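Local atomic coordinates of conserved hypothetical protein (Staphylococcus aureus subsp. aureus, PDB entry 1TSJ), a protein that is of unknown function but belongs to the glyoxalase clan, in a family named after 3-demethylubiquinone-9 3-methyltransferase. Residues L76-K81 against V121-A126; S25-S30 against T55-V60; T8-N13 against Q59-I64. All coordinates share one frame; numbering follows the deposited sequence.

How the contacts relate
A curled, mixed beta-sheet can be read here as a parallel strand pair occurring twice in one chain. Contact 3 pairs strands 6-11 and 59-64 in parallel, and contact 2 opens after strand 6-11 and ends on the same strand 59-64, with Gln-59 and Val-60 shared. Contact 1 follows, again a parallel pair, of strands 76-79 and 122-127. Strands 6-11 and 76-79 are antiparallel neighbours, so contacts 1 and 3, with centres 13 Å apart, touch through Phe-9, Phe-77 and Gln-124. Contact 2 lies at the surface, its centre 22 Å from that of contact 1. The repeated topology is consistent with the paired beta-alpha-beta-beta-beta modules of the glyoxalase clan.

Contact 1. Residues L76-K81 against V121-A126; sequences LFVTVK and VSFQLA
Leu-76 opens a parallel ladder, bonding Ser-122 and Gln-124 on either side of its bridge partner Phe-123, and in this ladder one residue in two turns both of its backbone polar groups to the partner strand. Leu-76 N donates to Ser-122 O over 2.9 Å, and the carbonyl receives the amide of Gln-124, Leu-76 O to Gln-124 N being 2.7 Å. Val-78 repeats the pattern two residues on, its N bonded to Gln-124 O and its O to Ala-126 N. Val-80 N closes the ladder on Ala-126 O at 3.0 Å. The backbones of Leu-76, Val-78, Gln-124 and Ala-126 are thus satisfied within the pair, whereas those of Phe-77, Phe-123 and Leu-125 bond outward, to Thr-7, Val-115 and Ala-113 respectively.

On one face Leu-76 lies alongside Phe-123, both side chains pointing the same way, with CD1 of Leu-76 3.7 Å from CE2 of Phe-123. Val-78 CG2 meets the edge of the same ring; just past the strand end, Val-80 CG2 rests 4.0 Å from Leu-125 CB. On the other face the Phe-77 ring, its CG anti to the backbone N (chi1 173°), leans toward the neighbouring strand, Phe-77 CZ 3.6 Å from Ala-126 CB. The Gln-124 amide stands 77° to this ring and sends its polar end past it: NE2 is hydrogen-bonded to Ser-75 OG, which gives the NE2 of this buried residue a partner.

Helix 83-94 packs on the first face, where Met-86, Leu-89 and Leu-93 meet Val-80, Val-78 and Phe-123; Phe-77 and Gln-124 look the other way, toward Phe-9 of strand 6-11 and the aromatic residues Tyr-109, Phe-112 and Trp-114 of strand 109-116.

Contact 2. Residues S25-S30 against T55-V60; sequences SLFEDS and TLNGQV
The carbonyl of Asp-29 takes the amide of Gly-58, Asp-29 O to Gly-58 N being 2.9 Å in a bent bond of 140° at the hydrogen. The same oxygen is approached by a methyl, Thr-55 CG2. Beside this polar point Phe-27 meets two neighbours in different ways. Leu-56 sets CD1 over one face of the ring, while Asn-57 brings ND2 to its edge near CD2, the amide standing almost perpendicular to the ring (89°). The other Leu-56 methyl, CD2, reaches back to Ser-30, 4.0 Å from its CB.

The second partner is a beta hairpin: strands 49-56 and 59-64 are joined by a type I' turn from Leu-56 to Gln-59, closed by Leu-56 N to Gln-59 O (2.8 Å) and Gln-59 N to Leu-56 O (3.0 Å). Asn-57 and Gly-58 occupy its two corners with positive phi, and the turn presents the Gly-58 amide to Asp-29.

In the linker that follows helix 16-26, the backbone of Asp-29 fits an inverse gamma turn. The loop is shaped by a side-chain bond: Ser-30 OG, held between its backbone N and carbonyl carbon (chi1 79°), donates to Phe-27 O over 2.8 Å, from above the carbonyl plane. Farther out, Thr-55 bonds through its backbone to Glu-31, where strand 31-37 begins its antiparallel run beside strand 49-56.

Contact 3. Residues T8-N13 against Q59-I64; sequences TFLMFN and QVFMAI
Phe-9 sets its ring against two bulky side chains of the neighbouring strand. The selenium of selenomethionine Met-62 sits at the CD1-CE1 edge, 4.5 Å from the ring centroid and near the ring plane, a Met-aromatic contact made at the edge. Further round, Ile-64 fits its branches: CD1 meets the ring edge at CE2, in the plane, and Ile-64 CG2 approaches Phe-9 CZ obliquely at 3.6 Å. The branched end of Ile-64 serves a second neighbour as well, because chi1 of 69° places Ile-64 CG1 between backbone N and carbonyl carbon, 3.7 Å from Met-11 CG.

The opposite face is filled differently. Ala-63 offers only a methyl, and the Phe-12 ring comes down on it edge first, Phe-12 CE1 to Ala-63 CB 3.5 Å; Leu-10 CB stands loosely beside the same methyl. Leu-10 CD1 comes only loosely to the edge of the Phe-61 ring, Thr-8 CB meets that ring obliquely, and a water lies over one of its faces.

Three sound backbone bonds hold this register: Leu-10 N to Met-62 O, nearly straight at 2.9 Å, Ile-64 N to Leu-10 O, and Phe-12 N to Ile-64 O. A fourth, from Met-62 N to Thr-8 O, is long. Ala-19 and Val-20 of helix 16-26 back the Phe-12 and Ala-63 side. Parallel pairing of the first and last strands, with a helix and two more strands between, is the beta-alpha-beta-beta-beta module characteristic of the glyoxalase clan.

Contact 1. Residues L76-K81 against V121-A126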
loop_
_atom_site.group_PDB
_atom_site.type_symbol
_atom_site.label_atom_id
_atom_site.label_comp_id
_atom_site.label_asym_id
_atom_site.label_seq_id
_atom_site.Cartn_x
_atom_site.Cartn_y
_atom_site.Cartn_z
ATOM N N LEU A 76 1.493 2.483 -5.508
ATOM C CA LEU A 76 0.070 2.864 -5.386
ATOM C C LEU A 76 -0.724 1.687 -4.992
ATOM O O LEU A 76 -0.699 0.712 -5.607
ATOM C CB LEU A 76 -0.516 3.398 -6.701
ATOM C CG LEU A 76 0.216 4.684 -7.112
ATOM C CD1 LEU A 76 -0.156 5.066 -8.476
ATOM C CD2 LEU A 76 0.033 5.890 -6.295
ATOM N N PHE A 77 -1.446 1.826 -3.946
ATOM C CA PHE A 77 -2.044 0.748 -3.324
ATOM C C PHE A 77 -3.524 0.962 -3.624
ATOM O O PHE A 77 -4.221 1.867 -3.092
ATOM C CB PHE A 77 -1.699 0.705 -1.802
ATOM C CG PHE A 77 -2.449 -0.355 -1.005
ATOM C CD1 PHE A 77 -1.831 -1.510 -0.661
ATOM C CD2 PHE A 77 -3.725 -0.248 -0.741
ATOM C CE1 PHE A 77 -2.516 -2.503 -0.047
ATOM C CE2 PHE A 77 -4.369 -1.210 -0.022
ATOM C CZ PHE A 77 -3.752 -2.329 0.325
ATOM N N VAL A 78 -3.994 0.052 -4.490
ATOM C CA VAL A 78 -5.329 0.048 -4.949
ATOM C C VAL A 78 -6.219 -1.023 -4.250
ATOM O O VAL A 78 -6.058 -2.241 -4.346
ATOM C CB VAL A 78 -5.356 0.009 -6.570
ATOM C CG1 VAL A 78 -6.785 0.245 -7.145
ATOM C CG2 VAL A 78 -4.313 0.939 -7.204
ATOM N N THR A 79 -7.149 -0.476 -3.508
ATOM C CA THR A 79 -8.307 -1.175 -3.034
ATOM C C THR A 79 -9.414 -1.406 -4.109
ATOM O O THR A 79 -10.209 -0.506 -4.524
ATOM C CB THR A 79 -8.892 -0.420 -1.893
ATOM O OG1 THR A 79 -7.903 -0.319 -0.854
ATOM C CG2 THR A 79 -10.032 -1.224 -1.280
ATOM N N VAL A 80 -9.457 -2.659 -4.525
ATOM C CA VAL A 80 -10.266 -3.159 -5.605
ATOM C C VAL A 80 -11.681 -3.479 -5.042
ATOM O O VAL A 80 -11.819 -3.870 -3.839
ATOM C CB VAL A 80 -9.481 -4.313 -6.275
ATOM C CG1 VAL A 80 -10.283 -4.883 -7.329
ATOM C CG2 VAL A 80 -8.121 -3.706 -6.932
ATOM N N LYS A 81 -12.703 -3.164 -5.900
ATOM C CA LYS A 81 -14.196 -3.395 -5.583
ATOM C C LYS A 81 -14.625 -4.861 -5.754
ATOM O O LYS A 81 -15.524 -5.248 -5.090
ATOM C CB LYS A 81 -15.198 -2.552 -6.458
ATOM N N VAL A 121 5.791 2.077 -12.745
ATOM C CA VAL A 121 5.104 2.427 -11.530
ATOM C C VAL A 121 4.483 1.180 -10.884
ATOM O O VAL A 121 3.776 0.381 -11.535
ATOM C CB VAL A 121 3.944 3.399 -11.918
ATOM C CG1 VAL A 121 3.165 3.930 -10.731
ATOM C CG2 VAL A 121 4.479 4.555 -12.693
ATOM N N SER A 122 4.627 1.063 -9.558
ATOM C CA SER A 122 4.134 -0.114 -8.836
ATOM C C SER A 122 2.789 0.189 -8.459
ATOM O O SER A 122 2.562 1.297 -7.969
ATOM C CB SER A 122 4.915 -0.314 -7.568
ATOM O OG SER A 122 6.215 -0.819 -7.860
ATOM N N PHE A 123 1.922 -0.791 -8.722
ATOM C CA PHE A 123 0.539 -0.880 -8.266
ATOM C C PHE A 123 0.342 -2.082 -7.419
ATOM O O PHE A 123 0.655 -3.170 -7.840
ATOM C CB PHE A 123 -0.352 -1.044 -9.453
ATOM C CG PHE A 123 -0.419 0.196 -10.279
ATOM C CD1 PHE A 123 0.541 0.426 -11.277
ATOM C CD2 PHE A 123 -1.400 1.198 -9.987
ATOM C CE1 PHE A 123 0.526 1.645 -11.933
ATOM C CE2 PHE A 123 -1.427 2.296 -10.647
ATOM C CZ PHE A 123 -0.447 2.557 -11.609
ATOM N N GLN A 124 -0.189 -1.880 -6.227
ATOM C CA GLN A 124 -0.714 -2.994 -5.389
ATOM C C GLN A 124 -2.183 -3.005 -5.523
ATOM O O GLN A 124 -2.808 -1.932 -5.333
ATOM C CB GLN A 124 -0.376 -2.903 -3.891
ATOM C CG GLN A 124 1.114 -2.889 -3.794
ATOM C CD GLN A 124 1.633 -2.835 -2.347
ATOM O OE1 GLN A 124 1.317 -3.745 -1.534
ATOM N NE2 GLN A 124 2.397 -1.742 -2.002
ATOM N N LEU A 125 -2.684 -4.232 -5.849
ATOM C CA LEU A 125 -4.100 -4.515 -5.998
ATOM C C LEU A 125 -4.627 -5.381 -4.906
ATOM O O LEU A 125 -4.207 -6.513 -4.793
ATOM C CB LEU A 125 -4.397 -5.132 -7.373
ATOM C CG LEU A 125 -3.536 -4.567 -8.544
ATOM C CD1 LEU A 125 -3.838 -5.293 -9.828
ATOM C CD2 LEU A 125 -3.742 -3.128 -8.830
ATOM N N ALA A 126 -5.534 -4.861 -4.111
ATOM C CA ALA A 126 -5.856 -5.553 -2.920
ATOM C C ALA A 126 -7.375 -5.776 -2.859
ATOM O O ALA A 126 -8.143 -4.800 -2.830
ATOM C CB ALA A 126 -5.364 -4.778 -1.692
#

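Contact 2. Residues S25-S30 against T55-V60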
loop_
_atom_site.group_PDB
_atom_site.type_symbol
_atom_site.label_atom_id
_atom_site.label_comp_id
_atom_site.label_asym_id
_atom_site.label_seq_id
_atom_site.Cartn_x
_atom_site.Cartn_y
_atom_site.Cartn_z
ATOM N N SER A 25 4.706 14.926 12.028
ATOM C CA SER A 25 5.179 16.087 12.876
ATOM C C SER A 25 5.204 17.405 12.083
ATOM O O SER A 25 4.654 18.399 12.515
ATOM C CB SER A 25 6.557 15.742 13.488
ATOM O OG SER A 25 6.420 14.575 14.278
ATOM N N LEU A 26 5.687 17.359 10.857
ATOM C CA LEU A 26 5.674 18.551 9.986
ATOM C C LEU A 26 4.408 19.059 9.407
ATOM O O LEU A 26 4.256 20.223 9.228
ATOM C CB LEU A 26 6.466 18.193 8.784
ATOM C CG LEU A 26 7.881 17.859 9.100
ATOM C CD1 LEU A 26 8.484 17.401 7.777
ATOM C CD2 LEU A 26 8.605 19.108 9.555
ATOM N N PHE A 27 3.616 18.142 8.922
ATOM C CA PHE A 27 2.415 18.493 8.148
ATOM C C PHE A 27 1.339 18.614 9.173
ATOM O O PHE A 27 1.336 17.877 10.171
ATOM C CB PHE A 27 1.931 17.423 7.078
ATOM C CG PHE A 27 2.855 17.277 5.971
ATOM C CD1 PHE A 27 4.036 16.623 6.147
ATOM C CD2 PHE A 27 2.638 17.898 4.766
ATOM C CE1 PHE A 27 5.009 16.549 5.145
ATOM C CE2 PHE A 27 3.594 17.809 3.748
ATOM C CZ PHE A 27 4.754 17.094 3.976
ATOM N N GLU A 28 0.379 19.436 8.856
ATOM C CA GLU A 28 -0.542 19.868 9.762
ATOM C C GLU A 28 -1.522 18.821 10.067
ATOM O O GLU A 28 -1.380 18.180 11.104
ATOM C CB GLU A 28 -1.251 21.128 9.263
ATOM C CG GLU A 28 -0.496 22.416 9.589
ATOM C CD GLU A 28 -1.394 23.688 9.406
ATOM O OE1 GLU A 28 -0.730 24.737 9.156
ATOM O OE2 GLU A 28 -2.724 23.640 9.459
ATOM N N ASP A 29 -2.575 18.679 9.321
ATOM C CA ASP A 29 -3.748 17.994 9.892
ATOM C C ASP A 29 -3.473 16.494 9.831
ATOM O O ASP A 29 -4.146 15.742 9.162
ATOM C CB ASP A 29 -4.950 18.378 9.059
ATOM C CG ASP A 29 -6.131 17.476 9.232
ATOM O OD1 ASP A 29 -6.244 16.933 10.375
ATOM O OD2 ASP A 29 -7.027 17.303 8.303
ATOM N N SER A 30 -2.482 16.024 10.548
ATOM C CA SER A 30 -1.970 14.720 10.273
ATOM C C SER A 30 -1.794 13.867 11.568
ATOM O O SER A 30 -1.847 14.341 12.590
ATOM C CB SER A 30 -0.749 14.932 9.425
ATOM O OG SER A 30 0.220 15.283 10.281
ATOM N N THR A 55 -2.216 9.956 8.352
ATOM C CA THR A 55 -2.740 11.147 7.679
ATOM C C THR A 55 -1.669 12.229 7.496
ATOM O O THR A 55 -0.755 12.306 8.282
ATOM C CB THR A 55 -3.837 11.651 8.595
ATOM O OG1 THR A 55 -4.929 10.725 8.509
ATOM C CG2 THR A 55 -4.470 12.752 8.059
ATOM N N LEU A 56 -1.753 13.017 6.409
ATOM C CA LEU A 56 -0.969 14.224 6.188
ATOM C C LEU A 56 -1.961 15.140 5.538
ATOM O O LEU A 56 -2.378 14.836 4.401
ATOM C CB LEU A 56 0.161 14.049 5.174
ATOM C CG LEU A 56 1.224 13.005 5.463
ATOM C CD1 LEU A 56 2.474 12.944 4.461
ATOM C CD2 LEU A 56 1.727 13.212 6.742
ATOM N N ASN A 57 -2.285 16.245 6.191
ATOM C CA ASN A 57 -3.322 17.158 5.754
ATOM C C ASN A 57 -4.598 16.503 5.524
ATOM O O ASN A 57 -5.231 16.738 4.604
ATOM C CB ASN A 57 -2.861 17.898 4.513
ATOM C CG ASN A 57 -1.698 18.822 4.862
ATOM O OD1 ASN A 57 -1.980 19.985 5.275
ATOM N ND2 ASN A 57 -0.441 18.288 4.935
ATOM N N GLY A 58 -4.939 15.570 6.354
ATOM C CA GLY A 58 -6.186 14.815 6.208
ATOM C C GLY A 58 -6.207 13.790 5.078
ATOM O O GLY A 58 -7.271 13.198 4.758
ATOM N N GLN A 59 -5.071 13.570 4.474
ATOM C CA GLN A 59 -4.990 12.593 3.410
ATOM C C GLN A 59 -4.276 11.385 3.902
ATOM O O GLN A 59 -3.171 11.469 4.497
ATOM C CB GLN A 59 -4.157 13.132 2.247
ATOM C CG GLN A 59 -4.819 14.298 1.659
ATOM C CD GLN A 59 -4.001 15.037 0.635
ATOM O OE1 GLN A 59 -3.464 14.445 -0.328
ATOM N NE2 GLN A 59 -3.950 16.387 0.800
ATOM N N VAL A 60 -4.876 10.263 3.566
ATOM C CA VAL A 60 -4.390 8.875 3.901
ATOM C C VAL A 60 -3.260 8.283 3.088
ATOM O O VAL A 60 -3.338 8.173 1.862
ATOM C CB VAL A 60 -5.545 7.918 3.898
ATOM C CG1 VAL A 60 -5.096 6.617 4.340
ATOM C CG2 VAL A 60 -6.547 8.407 4.902
#

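Contact 3. Residues T8-N13 against Q59-I64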
loop_
_atom_site.group_PDB
_atom_site.type_symbol
_atom_site.label_atom_id
_atom_site.label_comp_id
_atom_site.label_asym_id
_atom_site.label_seq_id
_atom_site.Cartn_x
_atom_site.Cartn_y
_atom_site.Cartn_z
ATOM N N THR A 8 -1.150 6.266 -1.688
ATOM C CA THR A 8 0.303 6.265 -1.957
ATOM C C THR A 8 0.891 5.467 -0.808
ATOM O O THR A 8 0.510 5.644 0.358
ATOM C CB THR A 8 0.801 7.650 -1.939
ATOM O OG1 THR A 8 0.117 8.377 -2.952
ATOM C CG2 THR A 8 2.244 7.721 -2.303
ATOM N N PHE A 9 1.769 4.559 -1.182
ATOM C CA PHE A 9 2.270 3.543 -0.332
ATOM C C PHE A 9 3.810 3.684 -0.281
ATOM O O PHE A 9 4.567 3.558 -1.322
ATOM C CB PHE A 9 1.809 2.202 -0.918
ATOM C CG PHE A 9 1.852 1.038 0.073
ATOM C CD1 PHE A 9 0.754 0.689 0.779
ATOM C CD2 PHE A 9 3.006 0.294 0.268
ATOM C CE1 PHE A 9 0.800 -0.396 1.728
ATOM C CE2 PHE A 9 3.075 -0.767 1.227
ATOM C CZ PHE A 9 1.950 -1.110 1.924
ATOM N N LEU A 10 4.287 3.969 0.910
ATOM C CA LEU A 10 5.699 4.143 1.086
ATOM C C LEU A 10 6.309 2.960 1.795
ATOM O O LEU A 10 5.791 2.438 2.772
ATOM C CB LEU A 10 6.048 5.407 1.784
ATOM C CG LEU A 10 5.427 6.628 1.204
ATOM C CD1 LEU A 10 4.038 6.564 1.512
ATOM C CD2 LEU A 10 5.834 7.767 2.042
HETATM N N MSE A 11 7.398 2.515 1.228
HETATM C CA MSE A 11 8.108 1.348 1.736
HETATM C C MSE A 11 9.452 1.792 2.107
HETATM O O MSE A 11 10.067 2.414 1.292
HETATM C CB MSE A 11 8.266 0.326 0.649
HETATM C CG MSE A 11 6.991 -0.530 0.518
HETATM SE SE MSE A 11 7.272 -2.211 -0.708
HETATM C CE MSE A 11 8.997 -3.012 0.409
ATOM N N PHE A 12 9.862 1.538 3.341
ATOM C CA PHE A 12 11.224 1.930 3.840
ATOM C C PHE A 12 12.096 0.720 4.239
ATOM O O PHE A 12 11.638 -0.482 4.197
ATOM C CB PHE A 12 11.150 2.889 5.003
ATOM C CG PHE A 12 10.245 3.977 4.773
ATOM C CD1 PHE A 12 8.929 3.793 4.929
ATOM C CD2 PHE A 12 10.705 5.194 4.418
ATOM C CE1 PHE A 12 8.059 4.816 4.730
ATOM C CE2 PHE A 12 9.823 6.271 4.172
ATOM C CZ PHE A 12 8.479 6.044 4.329
ATOM N N ASN A 13 13.350 1.028 4.581
ATOM C CA ASN A 13 14.268 -0.034 4.912
ATOM C C ASN A 13 13.933 -0.654 6.222
ATOM O O ASN A 13 13.369 -1.814 6.285
ATOM C CB ASN A 13 15.683 0.433 4.894
ATOM C CG ASN A 13 16.348 0.166 3.513
ATOM O OD1 ASN A 13 16.043 0.885 2.448
ATOM N ND2 ASN A 13 17.274 -0.885 3.502
ATOM N N GLN A 59 -5.071 13.570 4.474
ATOM C CA GLN A 59 -4.990 12.593 3.410
ATOM C C GLN A 59 -4.276 11.385 3.902
ATOM O O GLN A 59 -3.171 11.469 4.497
ATOM C CB GLN A 59 -4.157 13.132 2.247
ATOM C CG GLN A 59 -4.819 14.298 1.659
ATOM C CD GLN A 59 -4.001 15.037 0.635
ATOM O OE1 GLN A 59 -3.464 14.445 -0.328
ATOM N NE2 GLN A 59 -3.950 16.387 0.800
ATOM N N VAL A 60 -4.876 10.263 3.566
ATOM C CA VAL A 60 -4.390 8.875 3.901
ATOM C C VAL A 60 -3.260 8.283 3.088
ATOM O O VAL A 60 -3.338 8.173 1.862
ATOM C CB VAL A 60 -5.545 7.918 3.898
ATOM C CG1 VAL A 60 -5.096 6.617 4.340
ATOM C CG2 VAL A 60 -6.547 8.407 4.902
ATOM N N PHE A 61 -2.204 7.966 3.826
ATOM C CA PHE A 61 -1.049 7.374 3.324
ATOM C C PHE A 61 -0.844 6.048 4.035
ATOM O O PHE A 61 -1.479 5.738 5.003
ATOM C CB PHE A 61 0.119 8.337 3.611
ATOM C CG PHE A 61 0.096 9.586 2.753
ATOM C CD1 PHE A 61 -0.688 10.655 3.098
ATOM C CD2 PHE A 61 0.824 9.668 1.589
ATOM C CE1 PHE A 61 -0.808 11.809 2.266
ATOM C CE2 PHE A 61 0.731 10.851 0.714
ATOM C CZ PHE A 61 -0.094 11.896 1.091
HETATM N N MSE A 62 0.046 5.246 3.551
HETATM C CA MSE A 62 0.435 4.060 4.225
HETATM C C MSE A 62 1.925 3.935 4.117
HETATM O O MSE A 62 2.527 4.357 3.154
HETATM C CB MSE A 62 -0.120 2.855 3.520
HETATM C CG MSE A 62 -1.582 2.746 3.603
HETATM SE SE MSE A 62 -2.185 1.163 2.462
HETATM C CE MSE A 62 -4.335 1.468 2.580
ATOM N N ALA A 63 2.541 3.317 5.121
ATOM C CA ALA A 63 3.963 3.027 5.043
ATOM C C ALA A 63 4.210 1.607 5.643
ATOM O O ALA A 63 3.415 1.156 6.467
ATOM C CB ALA A 63 4.742 4.102 5.740
ATOM N N ILE A 64 5.217 0.886 5.141
ATOM C CA ILE A 64 5.702 -0.248 5.840
ATOM C C ILE A 64 7.229 -0.399 5.879
ATOM O O ILE A 64 7.945 0.288 5.218
ATOM C CB ILE A 64 5.125 -1.500 5.218
ATOM C CG1 ILE A 64 5.760 -1.640 3.851
ATOM C CG2 ILE A 64 3.599 -1.437 5.064
ATOM C CD1 ILE A 64 5.319 -2.861 3.081
HETATM O O HOH W 1 -2.826 8.859 -0.521
#